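Local atomic coordinates of pyruvate kinase 1 (Trypanosoma brucei brucei, PDB entry 4KCT), a protein that catalyses the last step of glycolysis, transferring phosphate from phosphoenolpyruvate to ADP to give pyruvate and ATP, and also decarboxylates oxaloacetate. Residues P130-A135 / I178-C183; L151-K156 / L162-N167. One frame throughout, in Å; residues are numbered along the deposited sequence.

Interaction 1. Residues P130-A135 / I178-C183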
loop_
_atom_site.group_PDB
_atom_site.type_symbol
_atom_site.label_atom_id
_atom_site.label_comp_id
_atom_site.label_asym_id
_atom_site.label_seq_id
_atom_site.Cartn_x
_atom_site.Cartn_y
_atom_site.Cartn_z
ATOM N N PRO A 130 -31.655 1.651 42.793
ATOM C CA PRO A 130 -32.875 0.837 42.934
ATOM C C PRO A 130 -32.998 -0.266 41.919
ATOM O O PRO A 130 -33.568 -1.293 42.214
ATOM C CB PRO A 130 -34.008 1.853 42.731
ATOM C CG PRO A 130 -33.434 3.147 43.200
ATOM C CD PRO A 130 -31.943 3.096 42.942
ATOM N N GLN A 131 -32.397 -0.090 40.744
ATOM C CA GLN A 131 -32.441 -1.121 39.709
ATOM C C GLN A 131 -31.380 -2.212 39.866
ATOM O O GLN A 131 -31.133 -2.975 38.931
ATOM C CB GLN A 131 -32.340 -0.486 38.334
ATOM C CG GLN A 131 -33.579 0.318 37.950
ATOM C CD GLN A 131 -34.755 -0.583 37.680
ATOM O OE1 GLN A 131 -34.602 -1.658 37.083
ATOM N NE2 GLN A 131 -35.913 -0.226 38.228
ATOM N N LEU A 132 -30.727 -2.268 41.026
ATOM C CA LEU A 132 -29.578 -3.172 41.194
ATOM C C LEU A 132 -29.883 -4.625 40.750
ATOM O O LEU A 132 -29.079 -5.248 40.061
ATOM C CB LEU A 132 -29.075 -3.160 42.645
ATOM C CG LEU A 132 -27.926 -4.116 42.975
ATOM C CD1 LEU A 132 -26.648 -3.635 42.306
ATOM C CD2 LEU A 132 -27.730 -4.222 44.479
ATOM N N THR A 133 -31.044 -5.158 41.133
ATOM C CA THR A 133 -31.320 -6.584 40.871
ATOM C C THR A 133 -31.712 -6.847 39.433
ATOM O O THR A 133 -31.764 -7.991 39.014
ATOM C CB THR A 133 -32.418 -7.166 41.791
ATOM O OG1 THR A 133 -33.647 -6.464 41.565
ATOM C CG2 THR A 133 -32.027 -7.047 43.254
ATOM N N ASN A 134 -31.972 -5.791 38.670
ATOM C CA ASN A 134 -32.067 -5.921 37.216
ATOM C C ASN A 134 -30.739 -5.764 36.517
ATOM O O ASN A 134 -30.571 -6.240 35.418
ATOM C CB ASN A 134 -33.060 -4.918 36.640
ATOM C CG ASN A 134 -34.463 -5.184 37.098
ATOM O OD1 ASN A 134 -34.827 -6.331 37.335
ATOM N ND2 ASN A 134 -35.222 -4.122 37.342
ATOM N N ALA A 135 -29.845 -4.980 37.104
ATOM C CA ALA A 135 -28.598 -4.619 36.438
ATOM C C ALA A 135 -27.592 -5.761 36.485
ATOM O O ALA A 135 -26.850 -5.965 35.540
ATOM C CB ALA A 135 -28.004 -3.372 37.062
ATOM N N ILE A 178 -19.555 2.337 44.522
ATOM C CA ILE A 178 -19.922 1.047 43.914
ATOM C C ILE A 178 -19.743 1.157 42.394
ATOM O O ILE A 178 -20.097 2.179 41.788
ATOM C CB ILE A 178 -21.419 0.718 44.232
ATOM C CG1 ILE A 178 -21.601 0.396 45.727
ATOM C CG2 ILE A 178 -21.960 -0.407 43.336
ATOM C CD1 ILE A 178 -20.950 -0.917 46.157
ATOM N N ASN A 179 -19.176 0.118 41.772
ATOM C CA ASN A 179 -19.181 0.009 40.319
ATOM C C ASN A 179 -19.810 -1.302 39.924
ATOM O O ASN A 179 -19.680 -2.282 40.626
ATOM C CB ASN A 179 -17.749 0.093 39.752
ATOM C CG ASN A 179 -17.117 1.459 39.985
ATOM O OD1 ASN A 179 -16.580 1.715 41.051
ATOM N ND2 ASN A 179 -17.358 2.387 39.068
ATOM N N LEU A 180 -20.580 -1.283 38.849
ATOM C CA LEU A 180 -21.255 -2.478 38.383
ATOM C C LEU A 180 -20.663 -2.817 37.019
ATOM O O LEU A 180 -21.198 -2.404 35.980
ATOM C CB LEU A 180 -22.760 -2.189 38.254
ATOM C CG LEU A 180 -23.708 -2.410 39.450
ATOM C CD1 LEU A 180 -23.075 -2.710 40.803
ATOM C CD2 LEU A 180 -24.881 -1.435 39.520
ATOM N N PRO A 181 -19.531 -3.549 37.015
ATOM C CA PRO A 181 -18.701 -3.628 35.798
ATOM C C PRO A 181 -19.452 -4.366 34.709
ATOM O O PRO A 181 -20.107 -5.369 34.987
ATOM C CB PRO A 181 -17.471 -4.433 36.253
ATOM C CG PRO A 181 -17.929 -5.183 37.462
ATOM C CD PRO A 181 -18.933 -4.280 38.142
ATOM N N GLY A 182 -19.564 -3.741 33.546
ATOM C CA GLY A 182 -20.228 -4.386 32.418
ATOM C C GLY A 182 -21.744 -4.270 32.442
ATOM O O GLY A 182 -22.404 -4.753 31.545
ATOM N N CYS A 183 -22.300 -3.582 33.449
ATOM C CA CYS A 183 -23.766 -3.533 33.628
ATOM C C CYS A 183 -24.359 -2.236 33.094
ATOM O O CYS A 183 -23.786 -1.148 33.276
ATOM C CB CYS A 183 -24.144 -3.686 35.112
ATOM S SG CYS A 183 -23.551 -5.201 35.883
#

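Interaction 2. Residues L151-K156 / L162-N167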
loop_
_atom_site.group_PDB
_atom_site.type_symbol
_atom_site.label_atom_id
_atom_site.label_comp_id
_atom_site.label_asym_id
_atom_site.label_seq_id
_atom_site.Cartn_x
_atom_site.Cartn_y
_atom_site.Cartn_z
ATOM N N LEU A 151 -17.238 -8.488 44.978
ATOM C CA LEU A 151 -18.229 -9.487 45.352
ATOM C C LEU A 151 -18.677 -10.195 44.097
ATOM O O LEU A 151 -18.895 -9.554 43.063
ATOM C CB LEU A 151 -19.450 -8.803 45.995
ATOM C CG LEU A 151 -19.145 -7.757 47.074
ATOM C CD1 LEU A 151 -20.395 -6.928 47.380
ATOM C CD2 LEU A 151 -18.676 -8.448 48.318
ATOM N N ARG A 152 -18.879 -11.503 44.198
ATOM C CA ARG A 152 -19.558 -12.252 43.157
ATOM C C ARG A 152 -20.994 -12.457 43.563
ATOM O O ARG A 152 -21.268 -12.900 44.676
ATOM C CB ARG A 152 -18.892 -13.618 42.960
ATOM C CG ARG A 152 -19.603 -14.494 41.929
ATOM C CD ARG A 152 -18.811 -15.768 41.635
ATOM N NE ARG A 152 -18.243 -16.351 42.851
ATOM C CZ ARG A 152 -18.853 -17.262 43.603
ATOM N NH1 ARG A 152 -18.272 -17.706 44.710
ATOM N NH2 ARG A 152 -20.039 -17.732 43.248
ATOM N N VAL A 153 -21.918 -12.148 42.666
ATOM C CA VAL A 153 -23.328 -12.322 42.972
ATOM C C VAL A 153 -23.671 -13.808 42.867
ATOM O O VAL A 153 -23.449 -14.423 41.827
ATOM C CB VAL A 153 -24.218 -11.553 41.982
ATOM C CG1 VAL A 153 -25.690 -11.852 42.259
ATOM C CG2 VAL A 153 -23.934 -10.049 42.061
ATOM N N VAL A 154 -24.158 -14.387 43.962
ATOM C CA VAL A 154 -24.470 -15.815 43.997
ATOM C C VAL A 154 -25.895 -16.059 43.534
ATOM O O VAL A 154 -26.143 -16.913 42.687
ATOM C CB VAL A 154 -24.306 -16.415 45.410
ATOM C CG1 VAL A 154 -24.599 -17.906 45.374
ATOM C CG2 VAL A 154 -22.903 -16.159 45.952
ATOM N N SER A 155 -26.842 -15.323 44.102
ATOM C CA SER A 155 -28.243 -15.524 43.751
ATOM C C SER A 155 -29.070 -14.281 44.041
ATOM O O SER A 155 -28.673 -13.419 44.834
ATOM C CB SER A 155 -28.819 -16.721 44.506
ATOM O OG SER A 155 -28.732 -16.508 45.896
ATOM N N LYS A 156 -30.199 -14.172 43.364
ATOM C CA LYS A 156 -31.177 -13.154 43.683
ATOM C C LYS A 156 -32.186 -13.688 44.697
ATOM O O LYS A 156 -32.854 -14.670 44.428
ATOM C CB LYS A 156 -31.900 -12.727 42.416
ATOM C CG LYS A 156 -33.065 -11.789 42.677
ATOM C CD LYS A 156 -33.346 -10.942 41.457
ATOM C CE LYS A 156 -34.810 -10.978 41.094
ATOM N NZ LYS A 156 -35.037 -10.145 39.887
ATOM N N LEU A 162 -29.681 -9.232 46.736
ATOM C CA LEU A 162 -28.767 -10.199 46.167
ATOM C C LEU A 162 -27.921 -10.813 47.279
ATOM O O LEU A 162 -27.471 -10.118 48.194
ATOM C CB LEU A 162 -27.859 -9.524 45.130
ATOM C CG LEU A 162 -28.601 -8.864 43.965
ATOM C CD1 LEU A 162 -27.619 -8.108 43.073
ATOM C CD2 LEU A 162 -29.356 -9.912 43.164
ATOM N N LYS A 163 -27.706 -12.117 47.197
ATOM C CA LYS A 163 -26.750 -12.775 48.050
ATOM C C LYS A 163 -25.412 -12.866 47.312
ATOM O O LYS A 163 -25.367 -13.272 46.144
ATOM C CB LYS A 163 -27.257 -14.175 48.407
ATOM C CG LYS A 163 -26.341 -14.944 49.336
ATOM C CD LYS A 163 -27.040 -16.186 49.890
ATOM C CE LYS A 163 -26.404 -17.462 49.350
ATOM N NZ LYS A 163 -27.116 -17.993 48.149
ATOM N N CYS A 164 -24.333 -12.462 47.980
ATOM C CA CYS A 164 -23.037 -12.256 47.307
ATOM C C CYS A 164 -21.915 -12.975 48.056
ATOM O O CYS A 164 -22.001 -13.208 49.261
ATOM C CB CYS A 164 -22.703 -10.762 47.214
ATOM S SG CYS A 164 -23.869 -9.795 46.221
ATOM N N HIS A 165 -20.845 -13.276 47.340
ATOM C CA HIS A 165 -19.689 -13.936 47.922
ATOM C C HIS A 165 -18.544 -12.966 47.922
ATOM O O HIS A 165 -18.188 -12.441 46.877
ATOM C CB HIS A 165 -19.337 -15.162 47.074
ATOM C CG HIS A 165 -18.027 -15.821 47.455
ATOM N ND1 HIS A 165 -16.827 -15.364 47.019
ATOM C CD2 HIS A 165 -17.763 -17.001 48.165
ATOM C CE1 HIS A 165 -15.846 -16.192 47.454
ATOM N NE2 HIS A 165 -16.419 -17.188 48.153
ATOM N N VAL A 166 -18.000 -12.670 49.095
ATOM C CA VAL A 166 -16.850 -11.750 49.191
ATOM C C VAL A 166 -15.576 -12.418 48.674
ATOM O O VAL A 166 -15.255 -13.542 49.078
ATOM C CB VAL A 166 -16.621 -11.304 50.643
ATOM C CG1 VAL A 166 -15.314 -10.500 50.762
ATOM C CG2 VAL A 166 -17.815 -10.491 51.134
ATOM N N ASN A 167 -14.842 -11.722 47.800
ATOM C CA ASN A 167 -13.663 -12.308 47.154
ATOM C C ASN A 167 -12.367 -12.030 47.879
ATOM O O ASN A 167 -11.428 -12.796 47.767
ATOM C CB ASN A 167 -13.538 -11.863 45.701
ATOM C CG ASN A 167 -14.575 -12.494 44.813
ATOM O OD1 ASN A 167 -15.041 -11.874 43.857
ATOM N ND2 ASN A 167 -15.055 -13.657 45.205
HETATM O O HOH W 1 -15.769 -15.799 43.807
#

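Interaction 1. Residues P130-A135 / I178-C183
Leu-132 and Ala-135, about one turn apart on the short helix 132-135, present their side chains to Leu-180 and Cys-183, which follow the end of strand 177-179. Pro-130 leads into the helix; with no N-H to donate, proline suits the residue before the N-cap. Gln-131 occupies the N-cap position. Its carbonyl O receives the backbone N of both Asn-134 and Ala-135, and its side-chain OE1 accepts a straight bond from Asn-134 ND2 at 2.6 Å; the bond links two exposed amide side chains three residues apart. Leu-132 makes the first apolar contact. Its CG stands anti to the backbone N (chi1 177°), placing CD1 against both methyls of Leu-180, 4.0 Å from CD2; the two leucine side chains cross at about a right angle. Thr-133 turns elsewhere and gives its OG1 to a hydrogen bond with Asp-159 O. Ala-135 closes the helix with a side chain small enough for the chains to come near: its CA is 5.7 Å from the CA of Cys-183. The CB atoms of Ala-135 and Cys-183 are 4.3 Å apart, and the Ala-135 methyl also touches Leu-180 CD2. Cys-183 SG sits 3.4 Å from Ala-135 O. On the partner side, a type II turn from Leu-180 to Cys-183 is closed by Cys-183 N to Leu-180 O, with Gly-182 adopting the positive phi (83°) that glycine accepts readily. Leu-180 also packs on Ile-90 and Ile-142. The contact thus packs a short helix against the loop that leaves an inner strand, 177-179, of the small mixed beta sheet inserted after the third strand of the TIM barrel, the B domain of pyruvate kinases.

Interaction 2. Residues L151-K156 / L162-N167
Leu-151 packs on Val-166 and Arg-152 lies across His-165 in an antiparallel beta hairpin of the B domain, whose alternating side chains give it a largely apolar face and a more polar one. On the former Leu-151 CD2 meets Val-166 CG2 at 3.6 Å, Val-153 CG2 faces Cys-164 SG, and Leu-162 CD2 lies against the CA and CB of the exposed Lys-156. Branched and thiol side chains suit the buried positions 151, 153, 162, 164 and 166, which also meet Val-110 and Ile-142 of the flanking strands and Leu-132 of the short helix. On the more polar face the Arg-152 chain runs out extended and then bends at chi3 (41°), bringing NH1 over one face of the His-165 imidazole, offset toward the rim, with the guanidinium inclined 38° to the ring. Arg-152 NH1 stands 3.3 Å from His-165 CG. Arg-152 NE donates to a water 2.7 Å away. Arg-152 and His-165 form a hydrogen-bonded backbone pair; the register then shifts by one residue at a classic beta bulge, where Val-154 and Ser-155 both oppose Lys-163. The carbonyl O of Lys-163 takes Val-154 N at 2.7 Å and Ser-155 N at 3.2 Å, the latter tilted from the carbonyl plane, and Lys-163 N in turn bonds to Ser-155 O. At the bulge Val-154 points toward the partner strand, and its CG2 comes to 3.9 Å from His-165 CB. Lys-163 bends near its end to bring NZ back over the neighbouring strand, where it donates to Ser-155 OG at 3.1 Å; that hydroxyl is also hydrogen-bonded to Glu-157 OE1.

In the fold
Both interactions belong to the B domain, and they meet: Leu-132 and Thr-133 of the helix in interaction 1 pack on Leu-162 of interaction 2, and Thr-133 also touches Lys-156. Helix 132-135 therefore lies between the hairpin and the loop after strand 177-179. Neither contact is deep core. Interaction 1 is small and rests on apolar packing between a short helix and the turn that follows strand 177-179. Interaction 2 buries about four times as much surface, and a ladder of backbone hydrogen bonds holds two adjacent strands. Its aliphatic face shares the hydrophobic layer with interaction 1, while its other face carries charged and polar groups.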